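Local coordinates for protein dioxygenase (Pseudomonas brassicacearum, PDB 5V2D) that probably uses a non-haem iron centre and dioxygen to cleave the central double bond of lignin-derived stilbenes, as a lignostilbene-alpha,beta-dioxygenase, at residues A[228-240]-A[248-260]. Numbering follows the deposited sequence.
With FE (Fe (III) ion), chain E.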
loop_
_atom_site.group_PDB
_atom_site.type_symbol
_atom_site.label_atom_id
_atom_site.label_comp_id
_atom_site.label_asym_id
_atom_site.label_seq_id
_atom_site.Cartn_x
_atom_site.Cartn_y
_atom_site.Cartn_z
ATOM N N ILE A 228 17.014 12.958 -8.925
ATOM C CA ILE A 228 17.806 12.225 -9.896
ATOM C C ILE A 228 16.842 11.729 -10.941
ATOM O O ILE A 228 16.013 10.819 -10.658
ATOM C CB ILE A 228 18.528 11.002 -9.275
ATOM C CG1 ILE A 228 19.271 11.336 -7.989
ATOM C CG2 ILE A 228 19.444 10.332 -10.312
ATOM C CD1 ILE A 228 19.906 10.120 -7.340
ATOM N N TRP A 229 16.914 12.321 -12.133
ATOM C CA TRP A 229 16.083 11.900 -13.271
ATOM C C TRP A 229 16.882 10.941 -14.123
ATOM O O TRP A 229 18.028 11.220 -14.423
ATOM C CB TRP A 229 15.722 13.100 -14.148
ATOM C CG TRP A 229 14.765 14.035 -13.459
ATOM C CD1 TRP A 229 15.064 14.920 -12.467
ATOM C CD2 TRP A 229 13.354 14.179 -13.724
ATOM N NE1 TRP A 229 13.944 15.589 -12.082
ATOM C CE2 TRP A 229 12.880 15.198 -12.870
ATOM C CE3 TRP A 229 12.476 13.577 -14.619
ATOM C CZ2 TRP A 229 11.547 15.592 -12.829
ATOM C CZ3 TRP A 229 11.153 13.988 -14.610
ATOM C CH2 TRP A 229 10.690 14.990 -13.715
ATOM N N PHE A 230 16.292 9.827 -14.524
ATOM C CA PHE A 230 16.953 8.920 -15.448
ATOM C C PHE A 230 15.894 8.154 -16.205
ATOM O O PHE A 230 14.706 8.489 -16.078
ATOM C CB PHE A 230 17.920 8.011 -14.692
ATOM C CG PHE A 230 17.294 7.095 -13.638
ATOM C CD1 PHE A 230 17.174 5.741 -13.886
ATOM C CD2 PHE A 230 16.938 7.593 -12.384
ATOM C CE1 PHE A 230 16.676 4.858 -12.908
ATOM C CE2 PHE A 230 16.379 6.759 -11.422
ATOM C CZ PHE A 230 16.267 5.368 -11.686
ATOM N N GLN A 231 16.286 7.175 -17.020
ATOM C CA GLN A 231 15.329 6.458 -17.808
ATOM C C GLN A 231 15.499 4.969 -17.683
ATOM O O GLN A 231 16.615 4.423 -17.665
ATOM C CB GLN A 231 15.461 6.860 -19.273
ATOM C CG GLN A 231 15.153 8.333 -19.490
ATOM C CD GLN A 231 14.607 8.556 -20.836
ATOM O OE1 GLN A 231 14.872 7.789 -21.771
ATOM N NE2 GLN A 231 13.823 9.586 -20.969
ATOM N N ALA A 232 14.378 4.282 -17.609
ATOM C CA ALA A 232 14.354 2.842 -17.673
ATOM C C ALA A 232 14.379 2.432 -19.141
ATOM O O ALA A 232 14.056 3.245 -20.014
ATOM C CB ALA A 232 13.065 2.333 -17.049
ATOM N N PRO A 233 14.663 1.149 -19.409
ATOM C CA PRO A 233 14.659 0.661 -20.792
ATOM C C PRO A 233 13.251 0.491 -21.336
ATOM O O PRO A 233 13.104 0.344 -22.523
ATOM C CB PRO A 233 15.422 -0.665 -20.709
ATOM C CG PRO A 233 15.245 -1.122 -19.281
ATOM C CD PRO A 233 15.244 0.154 -18.471
ATOM N N TYR A 234 12.211 0.563 -20.507
ATOM C CA TYR A 234 10.842 0.520 -20.962
ATOM C C TYR A 234 9.995 1.031 -19.766
ATOM O O TYR A 234 10.501 1.093 -18.643
ATOM C CB TYR A 234 10.429 -0.904 -21.342
ATOM C CG TYR A 234 10.812 -1.963 -20.312
ATOM C CD1 TYR A 234 11.967 -2.727 -20.478
ATOM C CD2 TYR A 234 10.026 -2.228 -19.229
ATOM C CE1 TYR A 234 12.356 -3.684 -19.546
ATOM C CE2 TYR A 234 10.398 -3.210 -18.278
ATOM C CZ TYR A 234 11.551 -3.954 -18.434
ATOM O OH TYR A 234 11.926 -4.923 -17.496
ATOM N N ALA A 235 8.756 1.397 -20.012
ATOM C CA ALA A 235 7.829 1.847 -18.967
ATOM C C ALA A 235 7.227 0.649 -18.264
ATOM O O ALA A 235 6.538 -0.181 -18.867
ATOM C CB ALA A 235 6.731 2.741 -19.531
ATOM N N ALA A 236 7.451 0.583 -16.943
ATOM C CA ALA A 236 6.931 -0.483 -16.147
ATOM C C ALA A 236 6.483 -0.001 -14.792
ATOM O O ALA A 236 6.989 1.036 -14.286
ATOM C CB ALA A 236 8.000 -1.554 -15.968
ATOM N N MET A 237 5.654 -0.823 -14.148
ATOM C CA MET A 237 5.161 -0.460 -12.781
ATOM C C MET A 237 6.335 -0.459 -11.804
ATOM O O MET A 237 7.074 -1.454 -11.692
ATOM C CB MET A 237 4.124 -1.438 -12.286
ATOM C CG MET A 237 3.556 -1.045 -10.901
ATOM S SD MET A 237 2.374 -2.253 -10.225
ATOM C CE MET A 237 0.989 -1.693 -11.148
ATOM N N VAL A 238 6.490 0.639 -11.078
ATOM C CA VAL A 238 7.378 0.683 -9.914
ATOM C C VAL A 238 6.492 1.073 -8.736
ATOM O O VAL A 238 6.243 2.309 -8.459
ATOM C CB VAL A 238 8.524 1.664 -10.072
ATOM C CG1 VAL A 238 9.505 1.510 -8.911
ATOM C CG2 VAL A 238 9.293 1.391 -11.356
ATOM N N HIS A 239 6.006 0.038 -8.043
ATOM C CA HIS A 239 5.001 0.292 -6.997
ATOM C C HIS A 239 5.658 0.814 -5.711
ATOM O O HIS A 239 5.215 1.797 -5.106
ATOM C CB HIS A 239 4.092 -0.934 -6.772
ATOM C CG HIS A 239 3.051 -0.707 -5.708
ATOM N ND1 HIS A 239 2.069 0.258 -5.834
ATOM C CD2 HIS A 239 2.940 -1.214 -4.454
ATOM C CE1 HIS A 239 1.322 0.256 -4.744
ATOM N NE2 HIS A 239 1.848 -0.607 -3.889
ATOM N N ASP A 240 6.663 0.065 -5.238
ATOM C CA ASP A 240 7.352 0.350 -3.989
ATOM C C ASP A 240 8.816 0.524 -4.338
ATOM O O ASP A 240 9.220 0.287 -5.460
ATOM C CB ASP A 240 7.078 -0.806 -3.012
ATOM C CG ASP A 240 7.276 -0.438 -1.528
ATOM O OD1 ASP A 240 7.925 0.609 -1.226
ATOM O OD2 ASP A 240 6.827 -1.259 -0.657
ATOM N N VAL A 248 19.390 3.965 -3.351
ATOM C CA VAL A 248 17.972 3.829 -3.647
ATOM C C VAL A 248 17.865 2.694 -4.670
ATOM O O VAL A 248 18.689 2.593 -5.548
ATOM C CB VAL A 248 17.493 5.151 -4.223
ATOM C CG1 VAL A 248 16.095 5.047 -4.755
ATOM C CG2 VAL A 248 17.523 6.190 -3.126
ATOM N N VAL A 249 16.840 1.844 -4.557
ATOM C CA VAL A 249 16.588 0.745 -5.468
ATOM C C VAL A 249 15.149 0.838 -5.980
ATOM O O VAL A 249 14.202 0.934 -5.172
ATOM C CB VAL A 249 16.767 -0.605 -4.770
ATOM C CG1 VAL A 249 16.523 -1.754 -5.746
ATOM C CG2 VAL A 249 18.163 -0.683 -4.168
ATOM N N PHE A 250 14.995 0.822 -7.301
ATOM C CA PHE A 250 13.682 0.843 -7.980
ATOM C C PHE A 250 13.426 -0.578 -8.542
ATOM O O PHE A 250 14.087 -1.001 -9.474
ATOM C CB PHE A 250 13.730 1.748 -9.168
ATOM C CG PHE A 250 13.849 3.202 -8.844
ATOM C CD1 PHE A 250 15.028 3.721 -8.329
ATOM C CD2 PHE A 250 12.859 4.093 -9.286
ATOM C CE1 PHE A 250 15.162 5.085 -8.038
ATOM C CE2 PHE A 250 12.968 5.506 -9.054
ATOM C CZ PHE A 250 14.135 5.988 -8.424
ATOM N N PRO A 251 12.448 -1.282 -8.013
ATOM C CA PRO A 251 12.085 -2.599 -8.582
ATOM C C PRO A 251 11.061 -2.389 -9.694
ATOM O O PRO A 251 9.914 -1.988 -9.461
ATOM C CB PRO A 251 11.499 -3.377 -7.381
ATOM C CG PRO A 251 11.650 -2.425 -6.207
ATOM C CD PRO A 251 11.783 -1.051 -6.731
ATOM N N LEU A 252 11.427 -2.691 -10.924
ATOM C CA LEU A 252 10.504 -2.639 -12.050
ATOM C C LEU A 252 9.824 -3.987 -12.196
ATOM O O LEU A 252 10.453 -4.990 -12.553
ATOM C CB LEU A 252 11.233 -2.324 -13.385
ATOM C CG LEU A 252 11.408 -0.835 -13.606
ATOM C CD1 LEU A 252 12.386 -0.317 -12.579
ATOM C CD2 LEU A 252 11.897 -0.547 -14.983
ATOM N N ILE A 253 8.549 -4.000 -11.895
ATOM C CA ILE A 253 7.697 -5.171 -12.005
ATOM C C ILE A 253 7.407 -5.403 -13.515
ATOM O O ILE A 253 7.235 -4.413 -14.252
ATOM C CB ILE A 253 6.398 -4.896 -11.250
ATOM C CG1 ILE A 253 6.694 -4.719 -9.746
ATOM C CG2 ILE A 253 5.383 -6.019 -11.439
ATOM C CD1 ILE A 253 5.548 -4.041 -8.976
ATOM N N PRO A 254 7.377 -6.674 -13.976
ATOM C CA PRO A 254 7.137 -6.916 -15.406
ATOM C C PRO A 254 5.698 -6.666 -15.893
ATOM O O PRO A 254 5.135 -7.496 -16.632
ATOM C CB PRO A 254 7.469 -8.432 -15.608
ATOM C CG PRO A 254 8.058 -8.895 -14.371
ATOM C CD PRO A 254 7.776 -7.893 -13.262
ATOM N N LEU A 255 5.139 -5.534 -15.520
ATOM C CA LEU A 255 3.858 -5.048 -15.958
ATOM C C LEU A 255 4.174 -3.818 -16.807
ATOM O O LEU A 255 4.601 -2.775 -16.230
ATOM C CB LEU A 255 3.039 -4.593 -14.757
ATOM C CG LEU A 255 2.371 -5.676 -13.969
ATOM C CD1 LEU A 255 1.782 -5.139 -12.684
ATOM C CD2 LEU A 255 1.280 -6.386 -14.783
ATOM N N THR A 256 3.949 -3.886 -18.129
ATOM C CA THR A 256 4.348 -2.801 -19.044
ATOM C C THR A 256 3.198 -2.007 -19.566
ATOM O O THR A 256 2.064 -2.478 -19.596
ATOM C CB THR A 256 5.171 -3.334 -20.259
ATOM O OG1 THR A 256 4.453 -4.378 -20.924
ATOM C CG2 THR A 256 6.439 -3.925 -19.752
ATOM N N VAL A 257 3.494 -0.797 -20.006
ATOM C CA VAL A 257 2.454 0.121 -20.430
ATOM C C VAL A 257 2.473 0.255 -21.942
ATOM O O VAL A 257 3.514 0.358 -22.522
ATOM C CB VAL A 257 2.714 1.490 -19.853
ATOM C CG1 VAL A 257 1.598 2.470 -20.185
ATOM C CG2 VAL A 257 2.847 1.394 -18.359
ATOM N N ASP A 258 1.299 0.309 -22.566
ATOM C CA ASP A 258 1.144 0.637 -23.995
ATOM C C ASP A 258 -0.005 1.650 -24.194
ATOM O O ASP A 258 -1.189 1.321 -24.031
ATOM C CB ASP A 258 0.864 -0.646 -24.780
ATOM C CG ASP A 258 0.893 -0.414 -26.317
ATOM O OD1 ASP A 258 1.777 -0.919 -26.961
ATOM O OD2 ASP A 258 0.055 0.286 -26.893
ATOM N N VAL A 259 0.343 2.859 -24.555
ATOM C CA VAL A 259 -0.660 3.927 -24.700
ATOM C C VAL A 259 -1.690 3.643 -25.818
ATOM O O VAL A 259 -2.895 3.994 -25.688
ATOM C CB VAL A 259 -0.030 5.290 -24.968
ATOM C CG1 VAL A 259 -1.142 6.388 -24.954
ATOM C CG2 VAL A 259 1.016 5.582 -23.927
ATOM N N GLU A 260 -1.249 2.972 -26.877
ATOM C CA GLU A 260 -2.181 2.615 -27.961
ATOM C C GLU A 260 -3.218 1.660 -27.473
ATOM O O GLU A 260 -4.397 1.841 -27.761
ATOM C CB GLU A 260 -1.417 2.073 -29.232
ATOM C CG GLU A 260 -0.635 3.170 -29.984
ATOM C CD GLU A 260 -1.522 4.381 -30.387
ATOM O OE1 GLU A 260 -2.612 4.168 -31.032
ATOM O OE2 GLU A 260 -1.165 5.551 -30.053
HETATM FE FE FE E . 1.389 -0.749 -1.874
HETATM O O HOH W 1 10.550 -5.774 -15.413
HETATM O O HOH W 2 6.408 -0.428 -21.448
HETATM O O HOH W 3 7.913 -1.800 -7.547
HETATM O O HOH W 4 -0.442 -1.491 -2.471
#
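Met237 is gripped through both backbone polar atoms, its N giving a hydrogen bond to Leu255 O (3.0 Å) and its O accepting one from Ile253 N (2.9 Å); the first of these and a weak bond from Val257 N to Ala235 O flank Ala236 and Thr256 in a single antiparallel bridge, a non-hydrogen-bonded pair. Between Ile253 and Leu255, the two partners of Met237, the chain makes an inverse gamma turn centred on Pro254. With CG anti to the backbone N (chi1 -177°), the Met237 side chain extends alongside the Ile253 and Leu255 side chains in a common direction, and its SD rests against both CD1 methyls, 3.8 Å from that of Leu255. Leu252 CD2 touches Ala232 CB and Ala236 CB, whereas its CD1 meets Val238 CG2 at 3.7 Å. Nearer the start of both segments, Phe230 turns the edge of its ring to Phe250 in a T-shaped stack, CZ standing over the centre of the Phe250 face with the planes at 87°. A leucine in place of Phe250 would probably leave the Phe230 edge without an aromatic face to pack on. A water links Tyr234 OH to Leu252 O. Beyond Val238 the chain reaches His239, whose NE2 binds the iron at 2.1 Å and whose ND1 is hydrogen-bonded to Glu156, a second-shell contact that probably fixes the rotation of the imidazole. His239, with His188, His304 and His495, forms the four-histidine iron site characteristic of the seven-bladed beta-propeller of carotenoid cleavage oxygenases, the family of RPE65.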